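Local atomic coordinates of CRISPR-associated protein CasA/Cse1 (PDB entry 4AN8), a protein that serves as a subunit of the type I-E Cascade ribonucleoprotein complex in CRISPR immunity and probably helps it select foreign DNA. Residues P185-L193 against H277-R285; V208-W219 against G240-P248. All blocks are in the same frame, centred on the assembly; numbering follows the deposited sequence.

Contact 1 (P185-L193 against H277-R285); sequences PVARPALFL and HRDPMVAQR
Met281 reaches from a type I turn, Asp279 to Val282, over to residues 191-193. Its CB lies 3.9 Å from Leu191 CD2, so the two side chains meet near the Met281 backbone. Further out, Met281 CG passes 3.5 Å from Phe192 O, a carbonyl that is hydrogen-bonded to Thr321. A first torsion of -71°, with CG beside the backbone N, and an extended chain beyond it carry the methyl CE to Leu193 CD1, 3.9 Å away; these side chains lie next to each other and point the same way. Leu61 of helix 50-67 also touches Met281.

One backbone bond joins the segments directly: Phe192 N donates to Met281 O over 2.8 Å, nearly straight at 168° and on a lone pair in the carbonyl plane. That same oxygen sits at the edge of the Phe192 ring, near its plane. Alongside, Val282 CG2 packs 3.7 Å from Pro189 CG, and Ala283 CB meets Phe192 CE1 at 3.6 Å. A water accepts from Ala283 N at 2.9 Å and is also hydrogen-bonded to Ala190 O. Asp279 OD1 accepts from Met281 N in an Asx turn, while OD2 forms a salt bridge with Arg58. The direct and water-bridged hydrogen bonds between the segments thus use backbone atoms, the Asp279 carboxylate being held within its own turn and by Arg58, and the side chains meet across this buried boundary through apolar contacts.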
loop_
_atom_site.group_PDB
_atom_site.type_symbol
_atom_site.label_atom_id
_atom_site.label_comp_id
_atom_site.label_asym_id
_atom_site.label_seq_id
_atom_site.Cartn_x
_atom_site.Cartn_y
_atom_site.Cartn_z
ATOM N N PRO A 185 10.399 0.581 -6.633
ATOM C CA PRO A 185 10.652 0.365 -5.196
ATOM C C PRO A 185 9.506 -0.230 -4.387
ATOM O O PRO A 185 9.765 -0.958 -3.424
ATOM C CB PRO A 185 10.962 1.774 -4.663
ATOM C CG PRO A 185 11.368 2.555 -5.838
ATOM C CD PRO A 185 10.653 1.976 -7.041
ATOM N N VAL A 186 8.259 0.090 -4.712
ATOM C CA VAL A 186 7.163 -0.472 -3.942
ATOM C C VAL A 186 6.244 -1.351 -4.770
ATOM O O VAL A 186 5.077 -1.486 -4.465
ATOM C CB VAL A 186 6.360 0.614 -3.151
ATOM C CG1 VAL A 186 7.181 1.085 -1.933
ATOM C CG2 VAL A 186 5.972 1.783 -4.061
ATOM N N ALA A 187 6.785 -1.975 -5.804
ATOM C CA ALA A 187 6.028 -2.938 -6.602
ATOM C C ALA A 187 5.381 -4.056 -5.771
ATOM O O ALA A 187 4.245 -4.464 -6.060
ATOM C CB ALA A 187 6.913 -3.540 -7.681
ATOM N N ARG A 188 6.096 -4.535 -4.750
ATOM C CA ARG A 188 5.697 -5.731 -3.994
ATOM C C ARG A 188 5.017 -5.480 -2.641
ATOM O O ARG A 188 4.102 -6.207 -2.272
ATOM C CB ARG A 188 6.902 -6.664 -3.749
ATOM C CG ARG A 188 7.770 -6.950 -4.961
ATOM C CD ARG A 188 6.937 -7.582 -6.067
ATOM N NE ARG A 188 7.664 -7.635 -7.335
ATOM C CZ ARG A 188 7.234 -8.269 -8.423
ATOM N NH1 ARG A 188 6.070 -8.921 -8.435
ATOM N NH2 ARG A 188 7.969 -8.246 -9.510
ATOM N N PRO A 189 5.508 -4.496 -1.864
ATOM C CA PRO A 189 5.055 -4.510 -0.477
ATOM C C PRO A 189 3.735 -3.819 -0.319
ATOM O O PRO A 189 3.361 -2.981 -1.146
ATOM C CB PRO A 189 6.142 -3.715 0.264
ATOM C CG PRO A 189 6.709 -2.816 -0.787
ATOM C CD PRO A 189 6.623 -3.561 -2.081
ATOM N N ALA A 190 3.050 -4.167 0.754
ATOM C CA ALA A 190 1.838 -3.485 1.152
ATOM C C ALA A 190 2.232 -2.171 1.814
ATOM O O ALA A 190 3.143 -2.146 2.624
ATOM C CB ALA A 190 1.079 -4.359 2.128
ATOM N N LEU A 191 1.559 -1.082 1.473
ATOM C CA LEU A 191 1.909 0.216 2.058
ATOM C C LEU A 191 0.964 0.616 3.198
ATOM O O LEU A 191 -0.262 0.590 3.028
ATOM C CB LEU A 191 1.912 1.294 0.978
ATOM C CG LEU A 191 2.885 0.976 -0.172
ATOM C CD1 LEU A 191 2.861 2.108 -1.216
ATOM C CD2 LEU A 191 4.314 0.741 0.351
ATOM N N PHE A 192 1.538 0.980 4.345
ATOM C CA PHE A 192 0.750 1.447 5.486
ATOM C C PHE A 192 0.575 2.959 5.470
ATOM O O PHE A 192 1.553 3.723 5.574
ATOM C CB PHE A 192 1.353 0.994 6.815
ATOM C CG PHE A 192 1.283 -0.484 7.021
ATOM C CD1 PHE A 192 2.118 -1.335 6.313
ATOM C CD2 PHE A 192 0.367 -1.034 7.906
ATOM C CE1 PHE A 192 2.058 -2.703 6.498
ATOM C CE2 PHE A 192 0.291 -2.419 8.091
ATOM C CZ PHE A 192 1.139 -3.252 7.391
ATOM N N LEU A 193 -0.677 3.383 5.348
ATOM C CA LEU A 193 -0.981 4.806 5.300
ATOM C C LEU A 193 -2.014 5.212 6.335
ATOM O O LEU A 193 -3.207 5.223 6.055
ATOM C CB LEU A 193 -1.474 5.198 3.900
ATOM C CG LEU A 193 -1.796 6.680 3.756
ATOM C CD1 LEU A 193 -0.545 7.443 3.292
ATOM C CD2 LEU A 193 -2.975 6.897 2.807
ATOM N N HIS A 277 18.187 0.598 3.979
ATOM C CA HIS A 277 16.974 1.407 4.021
ATOM C C HIS A 277 15.674 0.620 3.881
ATOM O O HIS A 277 15.513 -0.189 2.984
ATOM C CB HIS A 277 17.035 2.475 2.927
ATOM C CG HIS A 277 15.788 3.298 2.813
ATOM N ND1 HIS A 277 15.557 4.413 3.588
ATOM C CD2 HIS A 277 14.703 3.161 2.016
ATOM C CE1 HIS A 277 14.392 4.939 3.260
ATOM N NE2 HIS A 277 13.849 4.192 2.317
ATOM N N ARG A 278 14.738 0.880 4.775
ATOM C CA ARG A 278 13.389 0.344 4.656
ATOM C C ARG A 278 12.443 1.516 4.487
ATOM O O ARG A 278 12.485 2.473 5.247
ATOM C CB ARG A 278 13.002 -0.455 5.909
ATOM C CG ARG A 278 11.543 -0.913 5.944
ATOM C CD ARG A 278 11.267 -1.878 7.112
ATOM N NE ARG A 278 11.659 -1.309 8.404
ATOM C CZ ARG A 278 10.797 -0.957 9.350
ATOM N NH1 ARG A 278 9.503 -1.141 9.152
ATOM N NH2 ARG A 278 11.223 -0.441 10.493
ATOM N N ASP A 279 11.602 1.453 3.471
ATOM C CA ASP A 279 10.622 2.508 3.239
ATOM C C ASP A 279 9.697 2.633 4.469
ATOM O O ASP A 279 9.277 1.640 5.051
ATOM C CB ASP A 279 9.836 2.207 1.953
ATOM C CG ASP A 279 8.910 3.330 1.557
ATOM O OD1 ASP A 279 7.901 3.507 2.271
ATOM O OD2 ASP A 279 9.159 4.008 0.526
ATOM N N PRO A 280 9.412 3.869 4.892
ATOM C CA PRO A 280 8.551 4.109 6.062
ATOM C C PRO A 280 7.182 3.431 5.948
ATOM O O PRO A 280 6.586 3.118 6.969
ATOM C CB PRO A 280 8.358 5.628 6.041
ATOM C CG PRO A 280 9.612 6.151 5.391
ATOM C CD PRO A 280 9.986 5.113 4.346
ATOM N N MET A 281 6.670 3.218 4.740
ATOM C CA MET A 281 5.330 2.652 4.627
ATOM C C MET A 281 5.328 1.127 4.614
ATOM O O MET A 281 4.270 0.486 4.534
ATOM C CB MET A 281 4.614 3.215 3.410
ATOM C CG MET A 281 4.216 4.684 3.595
ATOM S SD MET A 281 3.597 5.391 2.047
ATOM C CE MET A 281 3.308 7.099 2.558
ATOM N N VAL A 282 6.520 0.542 4.710
ATOM C CA VAL A 282 6.666 -0.883 4.507
ATOM C C VAL A 282 6.943 -1.593 5.818
ATOM O O VAL A 282 7.744 -1.125 6.615
ATOM C CB VAL A 282 7.817 -1.160 3.511
ATOM C CG1 VAL A 282 8.168 -2.635 3.479
ATOM C CG2 VAL A 282 7.456 -0.622 2.130
ATOM N N ALA A 283 6.277 -2.724 6.040
ATOM C CA ALA A 283 6.461 -3.543 7.231
ATOM C C ALA A 283 7.146 -4.873 6.895
ATOM O O ALA A 283 7.178 -5.302 5.746
ATOM C CB ALA A 283 5.154 -3.796 7.873
ATOM N N GLN A 284 7.703 -5.537 7.898
ATOM C CA GLN A 284 8.400 -6.788 7.633
ATOM C C GLN A 284 8.022 -7.862 8.640
ATOM O O GLN A 284 7.527 -7.564 9.741
ATOM C CB GLN A 284 9.916 -6.579 7.589
ATOM C CG GLN A 284 10.414 -5.911 6.306
ATOM C CD GLN A 284 11.923 -5.678 6.310
ATOM O OE1 GLN A 284 12.502 -5.310 7.331
ATOM N NE2 GLN A 284 12.567 -5.914 5.165
ATOM N N ARG A 285 8.256 -9.106 8.233
ATOM C CA ARG A 285 7.940 -10.279 9.028
ATOM C C ARG A 285 9.039 -11.329 8.801
ATOM O O ARG A 285 9.795 -11.247 7.814
ATOM C CB ARG A 285 6.575 -10.805 8.577
ATOM C CG ARG A 285 6.132 -12.072 9.232
ATOM C CD ARG A 285 5.290 -12.947 8.302
ATOM N NE ARG A 285 5.062 -14.253 8.915
ATOM C CZ ARG A 285 3.868 -14.753 9.208
ATOM N NH1 ARG A 285 2.762 -14.078 8.916
ATOM N NH2 ARG A 285 3.782 -15.942 9.785
HETATM O O HOH W 1 4.584 -3.832 4.014
#

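Contact 2 (V208-W219 against G240-P248)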
loop_
_atom_site.group_PDB
_atom_site.type_symbol
_atom_site.label_atom_id
_atom_site.label_comp_id
_atom_site.label_asym_id
_atom_site.label_seq_id
_atom_site.Cartn_x
_atom_site.Cartn_y
_atom_site.Cartn_z
ATOM N N VAL A 208 6.985 10.899 9.352
ATOM C CA VAL A 208 7.931 10.284 10.264
ATOM C C VAL A 208 9.188 11.158 10.414
ATOM O O VAL A 208 9.675 11.733 9.421
ATOM C CB VAL A 208 8.287 8.878 9.735
ATOM C CG1 VAL A 208 9.322 8.157 10.650
ATOM C CG2 VAL A 208 6.988 8.044 9.560
ATOM N N PRO A 209 9.697 11.284 11.656
ATOM C CA PRO A 209 10.867 12.138 11.915
ATOM C C PRO A 209 11.939 11.888 10.895
ATOM O O PRO A 209 12.264 10.736 10.595
ATOM C CB PRO A 209 11.316 11.717 13.318
ATOM C CG PRO A 209 9.947 11.431 14.015
ATOM C CD PRO A 209 9.052 10.830 12.907
ATOM N N TYR A 210 12.459 12.977 10.346
ATOM C CA TYR A 210 13.337 12.914 9.196
ATOM C C TYR A 210 14.486 13.886 9.367
ATOM O O TYR A 210 14.290 14.972 9.904
ATOM C CB TYR A 210 12.540 13.330 7.970
ATOM C CG TYR A 210 13.336 13.496 6.683
ATOM C CD1 TYR A 210 13.737 12.389 5.950
ATOM C CD2 TYR A 210 13.632 14.766 6.181
ATOM C CE1 TYR A 210 14.443 12.526 4.773
ATOM C CE2 TYR A 210 14.333 14.920 4.996
ATOM C CZ TYR A 210 14.733 13.793 4.293
ATOM O OH TYR A 210 15.425 13.916 3.113
ATOM N N THR A 211 15.671 13.474 8.923
ATOM C CA THR A 211 16.791 14.378 8.674
ATOM C C THR A 211 17.218 14.276 7.207
ATOM O O THR A 211 17.252 13.183 6.654
ATOM C CB THR A 211 17.994 14.068 9.584
ATOM O OG1 THR A 211 18.170 12.650 9.666
ATOM C CG2 THR A 211 17.754 14.599 10.972
ATOM N N PRO A 212 17.523 15.417 6.571
ATOM C CA PRO A 212 17.791 15.469 5.124
ATOM C C PRO A 212 19.111 14.862 4.660
ATOM O O PRO A 212 19.274 14.637 3.451
ATOM C CB PRO A 212 17.782 16.973 4.805
ATOM C CG PRO A 212 17.991 17.646 6.079
ATOM C CD PRO A 212 17.419 16.761 7.159
ATOM N N GLU A 213 20.032 14.590 5.577
ATOM C CA GLU A 213 21.381 14.201 5.164
ATOM C C GLU A 213 21.429 12.960 4.248
ATOM O O GLU A 213 20.858 11.919 4.573
ATOM C CB GLU A 213 22.282 14.010 6.389
ATOM C CG GLU A 213 22.717 15.315 7.065
ATOM C CD GLU A 213 21.617 15.968 7.896
ATOM O OE1 GLU A 213 20.627 15.280 8.226
ATOM O OE2 GLU A 213 21.748 17.168 8.225
ATOM N N ASP A 214 22.111 13.078 3.112
ATOM C CA ASP A 214 22.391 11.925 2.250
ATOM C C ASP A 214 21.153 11.486 1.486
ATOM O O ASP A 214 21.030 10.333 1.076
ATOM C CB ASP A 214 22.948 10.746 3.061
ATOM C CG ASP A 214 24.389 10.968 3.518
ATOM O OD1 ASP A 214 24.598 11.706 4.506
ATOM O OD2 ASP A 214 25.311 10.391 2.900
ATOM N N ASP A 215 20.225 12.412 1.309
ATOM C CA ASP A 215 18.988 12.100 0.643
ATOM C C ASP A 215 18.678 13.275 -0.253
ATOM O O ASP A 215 19.133 14.387 -0.006
ATOM C CB ASP A 215 17.874 11.876 1.673
ATOM C CG ASP A 215 16.561 11.428 1.035
ATOM O OD1 ASP A 215 16.595 10.709 0.026
ATOM O OD2 ASP A 215 15.492 11.804 1.544
ATOM N N ALA A 216 17.920 13.019 -1.308
ATOM C CA ALA A 216 17.486 14.066 -2.208
ATOM C C ALA A 216 16.437 13.442 -3.110
ATOM O O ALA A 216 16.600 12.308 -3.556
ATOM C CB ALA A 216 18.685 14.587 -3.053
ATOM N N PRO A 217 15.350 14.164 -3.351
ATOM C CA PRO A 217 14.357 13.696 -4.317
ATOM C C PRO A 217 14.889 13.916 -5.737
ATOM O O PRO A 217 15.874 14.657 -5.928
ATOM C CB PRO A 217 13.145 14.601 -4.049
ATOM C CG PRO A 217 13.755 15.884 -3.465
ATOM C CD PRO A 217 14.964 15.420 -2.673
ATOM N N ILE A 218 14.239 13.279 -6.709
ATOM C CA ILE A 218 14.702 13.292 -8.078
ATOM C C ILE A 218 14.899 14.710 -8.619
ATOM O O ILE A 218 15.786 14.931 -9.447
ATOM C CB ILE A 218 13.738 12.507 -9.005
ATOM C CG1 ILE A 218 14.389 12.245 -10.384
ATOM C CG2 ILE A 218 12.374 13.248 -9.148
ATOM C CD1 ILE A 218 15.614 11.327 -10.330
ATOM N N TRP A 219 14.103 15.677 -8.157
ATOM C CA TRP A 219 14.200 17.033 -8.698
ATOM C C TRP A 219 15.341 17.880 -8.105
ATOM O O TRP A 219 15.594 18.983 -8.587
ATOM C CB TRP A 219 12.865 17.777 -8.571
ATOM C CG TRP A 219 12.372 17.845 -7.162
ATOM C CD1 TRP A 219 12.767 18.734 -6.204
ATOM C CD2 TRP A 219 11.416 16.986 -6.537
ATOM N NE1 TRP A 219 12.131 18.469 -5.014
ATOM C CE2 TRP A 219 11.277 17.412 -5.199
ATOM C CE3 TRP A 219 10.671 15.892 -6.968
ATOM C CZ2 TRP A 219 10.412 16.797 -4.303
ATOM C CZ3 TRP A 219 9.795 15.273 -6.053
ATOM C CH2 TRP A 219 9.684 15.728 -4.752
ATOM N N GLY A 240 17.634 6.466 1.267
ATOM C CA GLY A 240 17.215 7.857 1.274
ATOM C C GLY A 240 15.712 7.935 1.087
ATOM O O GLY A 240 15.185 7.544 0.044
ATOM N N ARG A 241 15.014 8.439 2.100
ATOM C CA ARG A 241 13.559 8.414 2.100
ATOM C C ARG A 241 12.946 9.074 0.861
ATOM O O ARG A 241 12.127 8.469 0.179
ATOM C CB ARG A 241 12.986 9.041 3.372
ATOM C CG ARG A 241 11.463 8.881 3.491
ATOM C CD ARG A 241 10.945 9.604 4.714
ATOM N NE ARG A 241 11.562 9.094 5.934
ATOM C CZ ARG A 241 11.332 9.574 7.145
ATOM N NH1 ARG A 241 10.465 10.585 7.325
ATOM N NH2 ARG A 241 11.954 9.031 8.180
ATOM N N THR A 242 13.329 10.311 0.569
ATOM C CA THR A 242 12.693 11.008 -0.537
ATOM C C THR A 242 13.249 10.565 -1.865
ATOM O O THR A 242 12.579 10.710 -2.893
ATOM C CB THR A 242 12.773 12.533 -0.398
ATOM O OG1 THR A 242 14.113 12.970 -0.642
ATOM C CG2 THR A 242 12.356 12.933 1.002
ATOM N N ARG A 243 14.464 10.021 -1.861
ATOM C CA ARG A 243 15.036 9.498 -3.107
ATOM C C ARG A 243 14.213 8.269 -3.478
ATOM O O ARG A 243 13.843 8.067 -4.613
ATOM C CB ARG A 243 16.529 9.135 -2.937
ATOM C CG ARG A 243 17.123 8.382 -4.120
ATOM C CD ARG A 243 18.630 8.023 -3.924
ATOM N NE ARG A 243 19.461 9.213 -3.705
ATOM C CZ ARG A 243 20.009 9.523 -2.526
ATOM N NH1 ARG A 243 19.852 8.736 -1.458
ATOM N NH2 ARG A 243 20.738 10.615 -2.409
ATOM N N VAL A 244 13.923 7.445 -2.493
ATOM C CA VAL A 244 13.058 6.302 -2.724
ATOM C C VAL A 244 11.597 6.669 -3.058
ATOM O O VAL A 244 11.034 6.093 -3.960
ATOM C CB VAL A 244 13.190 5.275 -1.601
ATOM C CG1 VAL A 244 12.194 4.117 -1.807
ATOM C CG2 VAL A 244 14.622 4.744 -1.605
ATOM N N TYR A 245 11.018 7.651 -2.372
ATOM C CA TYR A 245 9.672 8.159 -2.701
ATOM C C TYR A 245 9.557 8.661 -4.142
ATOM O O TYR A 245 8.478 8.658 -4.738
ATOM C CB TYR A 245 9.308 9.338 -1.787
ATOM C CG TYR A 245 8.848 8.974 -0.386
ATOM C CD1 TYR A 245 8.801 7.636 0.055
ATOM C CD2 TYR A 245 8.469 9.972 0.502
ATOM C CE1 TYR A 245 8.369 7.328 1.332
ATOM C CE2 TYR A 245 8.034 9.673 1.782
ATOM C CZ TYR A 245 7.980 8.361 2.192
ATOM O OH TYR A 245 7.556 8.104 3.473
ATOM N N THR A 246 10.662 9.151 -4.690
ATOM C CA THR A 246 10.615 9.724 -6.023
ATOM C C THR A 246 11.537 8.979 -6.981
ATOM O O THR A 246 12.034 9.546 -7.932
ATOM C CB THR A 246 11.008 11.215 -5.982
ATOM O OG1 THR A 246 12.368 11.335 -5.541
ATOM C CG2 THR A 246 10.049 12.009 -5.027
ATOM N N TRP A 247 11.754 7.697 -6.716
ATOM C CA TRP A 247 12.660 6.896 -7.517
ATOM C C TRP A 247 12.342 6.879 -9.023
ATOM O O TRP A 247 11.194 6.628 -9.424
ATOM C CB TRP A 247 12.626 5.464 -7.003
ATOM C CG TRP A 247 13.738 4.639 -7.508
ATOM C CD1 TRP A 247 13.721 3.815 -8.600
ATOM C CD2 TRP A 247 15.066 4.566 -6.964
ATOM N NE1 TRP A 247 14.960 3.226 -8.761
ATOM C CE2 TRP A 247 15.799 3.671 -7.766
ATOM C CE3 TRP A 247 15.701 5.176 -5.876
ATOM C CZ2 TRP A 247 17.134 3.357 -7.506
ATOM C CZ3 TRP A 247 17.029 4.871 -5.623
ATOM C CH2 TRP A 247 17.733 3.969 -6.440
ATOM N N PRO A 248 13.378 7.080 -9.875
ATOM C CA PRO A 248 13.152 6.949 -11.322
ATOM C C PRO A 248 13.321 5.508 -11.819
ATOM O O PRO A 248 14.398 5.145 -12.289
ATOM C CB PRO A 248 14.243 7.846 -11.915
ATOM C CG PRO A 248 15.387 7.683 -10.957
ATOM C CD PRO A 248 14.756 7.512 -9.567
#
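The irregular segment 208-219 runs past helix 241-245, with CA atoms approaching to 4.6 Å between Asp215 and Gly240 and to 4.4 Å between Pro217 and Arg243. Asp215 holds its CG anti to the backbone N (chi1 -175°), which turns the carboxylate onto the first helical turn. There OD1 accepts from Arg243 N at 2.9 Å and OD2 from Thr242 N at 2.8 Å, each through its syn lone pair. Two hydroxyls also donate to OD2: Thr242 OG1 from above the carboxylate plane, 51° out of it, and Tyr210 OH from the anti side. Gly240 holds the N-cap position, and its lack of a side chain leaves room for Asp215 OD1; the helix dipole would probably stabilise the carboxylate's charge. Arg241, bent at chi3, donates from NH2 to Pro209 O at 3.0 Å, above the carbonyl plane; Tyr210 CD1 lies over its guanidinium face, the planes 54° apart. Arg243 NH1 donates in the guanidinium plane to Asp214 O at 3.2 Å, and also to Thr239 O. Past the helix, Thr246 OG1 links the two segments, accepting from Ile218 N at 2.9 Å and donating to Thr242 O, while Ile218 CD1 packs 3.7 Å from Pro248 CG.

How the contacts relate
Along the chain the segments come in the order 185-193, 208-219, 240-248, 277-285, so contact 2 is nested inside the loop that contact 1 closes. Their centres lie 15 Å apart, contact 1 about 7 Å and contact 2 about 18 Å from the centre of the chain. The two touch directly: Pro185 CG is 3.4 Å from Trp247 CB, and Pro280 CG is 3.4 Å from Tyr245 OH. Helix 50-67 packs on both, and its Arg58 touches both Met281 and Tyr245. Helix 320-333 also adjoins both through Thr321. The geometry therefore describes one continuous packed region, running from the buried centre to a partly exposed flank.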